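Local coordinates for protein carboxypeptidase A (Helicoverpa armigera, PDB 1JQG) that probably cleaves residues from the carboxyl end of peptides as a zinc-dependent metallocarboxypeptidase, and is modelled here with its activation domain, at residues P399-I402 with E403-G406. Residues are numbered along the deposited sequence; the frame is centred on the assembly and turned at random.
Sequences PDFI and EQAG
F401 folds its ring over the start of the helix that follows it, where A405 and Q404 receive it one turn further along. Its CG stands anti to the backbone N (chi1 -175°), a setting that swings the ring forward along the chain. A405 CB then lies over one face, offset toward the rim, 4.1 Å from the ring centroid and 25° off the normal, a CH-pi contact. On the CD2-CE2 side of the ring, away from A405, Q404 CG comes in obliquely, 3.8 Å from F401 CE2. Q404 bends at chi2, carrying its amide away from the phenyl group with the two planes 45° apart, and NE2 is hydrogen-bonded to E408 OE2 and V342 O. Beneath the ring, the backbones are joined by a bond from A405 N to F401 O of 2.8 Å, which the carbonyl receives nearly end-on; the next, from G406 N to I402 O, is weak at 3.4 Å. The methyl carbon A405 CB also sits 3.1 Å from F401 O, the same oxygen that A405 N bonds. An alanine in place of F401 would probably leave the A405 methyl and the Q404 methylenes without their aromatic cover, and Y386, whose ring stacks on F401, without its mate. F401 also rests on N347. The general principle is that side chains three and four residues apart meet on one side of a helical turn; here it appears as i to i+3 and i to i+4 contacts from the residue just before the helix onto its first turn, at the start of the C-terminal helix 402-421 of the zinc carboxypeptidase (M14) fold, entered from the loop after strand 377-383.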
ATOM      1  N   PRO A 399     -13.096   4.072 -11.934  1.00 22.32           N
ATOM      2  CA  PRO A 399     -12.260   4.310 -13.105  1.00 21.36           C
ATOM      3  C   PRO A 399     -12.022   5.758 -13.466  1.00 18.17           C
ATOM      4  O   PRO A 399     -11.087   6.037 -14.184  1.00 23.57           O
ATOM      5  CB  PRO A 399     -12.993   3.512 -14.200  1.00 22.30           C
ATOM      6  CG  PRO A 399     -14.411   3.457 -13.768  1.00 21.71           C
ATOM      7  CD  PRO A 399     -14.268   3.226 -12.270  1.00 23.83           C
ATOM      8  N   ASP A 400     -12.725   6.727 -12.899  1.00 22.29           N
ATOM      9  CA  ASP A 400     -12.570   8.144 -13.132  1.00 21.95           C
ATOM     10  C   ASP A 400     -11.452   8.736 -12.302  1.00 24.36           C
ATOM     11  O   ASP A 400     -10.914   9.787 -12.661  1.00 29.72           O
ATOM     12  CB  ASP A 400     -13.865   8.906 -12.822  1.00 25.86           C
ATOM     13  CG  ASP A 400     -14.982   8.656 -13.811  1.00 27.31           C
ATOM     14  OD1 ASP A 400     -14.800   8.096 -14.926  1.00 30.42           O
ATOM     15  OD2 ASP A 400     -16.112   9.059 -13.420  1.00 31.28           O
ATOM     16  N   PHE A 401     -11.030   8.049 -11.259  1.00 24.22           N
ATOM     17  CA  PHE A 401      -9.959   8.536 -10.373  1.00 22.14           C
ATOM     18  C   PHE A 401      -8.621   7.908 -10.707  1.00 20.53           C
ATOM     19  O   PHE A 401      -7.588   8.289 -10.163  1.00 21.11           O
ATOM     20  CB  PHE A 401     -10.362   8.294  -8.922  1.00 25.98           C
ATOM     21  CG  PHE A 401      -9.429   8.828  -7.885  1.00 39.00           C
ATOM     22  CD1 PHE A 401      -8.786   8.005  -6.964  1.00 37.27           C
ATOM     23  CD2 PHE A 401      -9.218  10.198  -7.807  1.00 39.75           C
ATOM     24  CE1 PHE A 401      -7.949   8.534  -5.999  1.00 37.72           C
ATOM     25  CE2 PHE A 401      -8.369  10.711  -6.835  1.00 41.71           C
ATOM     26  CZ  PHE A 401      -7.728   9.895  -5.933  1.00 36.59           C
ATOM     27  N   ILE A 402      -8.583   6.930 -11.610  1.00 22.74           N
ATOM     28  CA  ILE A 402      -7.376   6.175 -11.923  1.00 22.43           C
ATOM     29  C   ILE A 402      -6.202   7.033 -12.364  1.00 25.01           C
ATOM     30  O   ILE A 402      -5.096   6.884 -11.802  1.00 25.48           O
ATOM     31  CB  ILE A 402      -7.636   5.090 -12.956  1.00 21.59           C
ATOM     32  CG1 ILE A 402      -8.743   4.139 -12.513  1.00 26.10           C
ATOM     33  CG2 ILE A 402      -6.298   4.391 -13.249  1.00 17.89           C
ATOM     34  CD1 ILE A 402      -8.865   2.847 -13.308  1.00 20.61           C
ATOM     35  N   GLU A 403      -6.390   7.878 -13.368  1.00 23.08           N
ATOM     36  CA  GLU A 403      -5.341   8.783 -13.815  1.00 24.59           C
ATOM     37  C   GLU A 403      -4.980   9.831 -12.773  1.00 24.46           C
ATOM     38  O   GLU A 403      -3.822  10.216 -12.622  1.00 29.35           O
ATOM     39  CB  GLU A 403      -5.760   9.451 -15.140  1.00 26.43           C
ATOM     40  CG  GLU A 403      -4.640  10.281 -15.752  1.00 32.85           C
ATOM     41  CD  GLU A 403      -4.954  10.798 -17.144  1.00 35.54           C
ATOM     42  OE1 GLU A 403      -4.482  10.274 -18.170  1.00 39.09           O
ATOM     43  OE2 GLU A 403      -5.713  11.778 -17.228  1.00 42.28           O
ATOM     44  N   GLN A 404      -5.974  10.402 -12.084  1.00 23.78           N
ATOM     45  CA  GLN A 404      -5.764  11.463 -11.112  1.00 19.01           C
ATOM     46  C   GLN A 404      -4.974  10.915  -9.923  1.00 20.54           C
ATOM     47  O   GLN A 404      -4.133  11.630  -9.396  1.00 19.11           O
ATOM     48  CB  GLN A 404      -7.092  12.038 -10.621  1.00 12.75           C
ATOM     49  CG  GLN A 404      -6.984  13.015  -9.453  1.00 20.28           C
ATOM     50  CD  GLN A 404      -6.135  14.229  -9.726  1.00 26.39           C
ATOM     51  OE1 GLN A 404      -5.877  14.682 -10.845  1.00 28.91           O
ATOM     52  NE2 GLN A 404      -5.616  14.871  -8.673  1.00 34.11           N
ATOM     53  N   ALA A 405      -5.214   9.660  -9.563  1.00 20.99           N
ATOM     54  CA  ALA A 405      -4.538   8.958  -8.512  1.00 19.99           C
ATOM     55  C   ALA A 405      -3.039   8.897  -8.796  1.00 21.74           C
ATOM     56  O   ALA A 405      -2.255   9.288  -7.917  1.00 24.29           O
ATOM     57  CB  ALA A 405      -5.154   7.567  -8.381  1.00 16.22           C
ATOM     58  N   GLY A 406      -2.698   8.579 -10.032  1.00 19.83           N
ATOM     59  CA  GLY A 406      -1.323   8.556 -10.481  1.00 24.87           C
ATOM     60  C   GLY A 406      -0.676   9.938 -10.544  1.00 21.45           C
ATOM     61  O   GLY A 406       0.423  10.129 -10.059  1.00 23.80           O
TER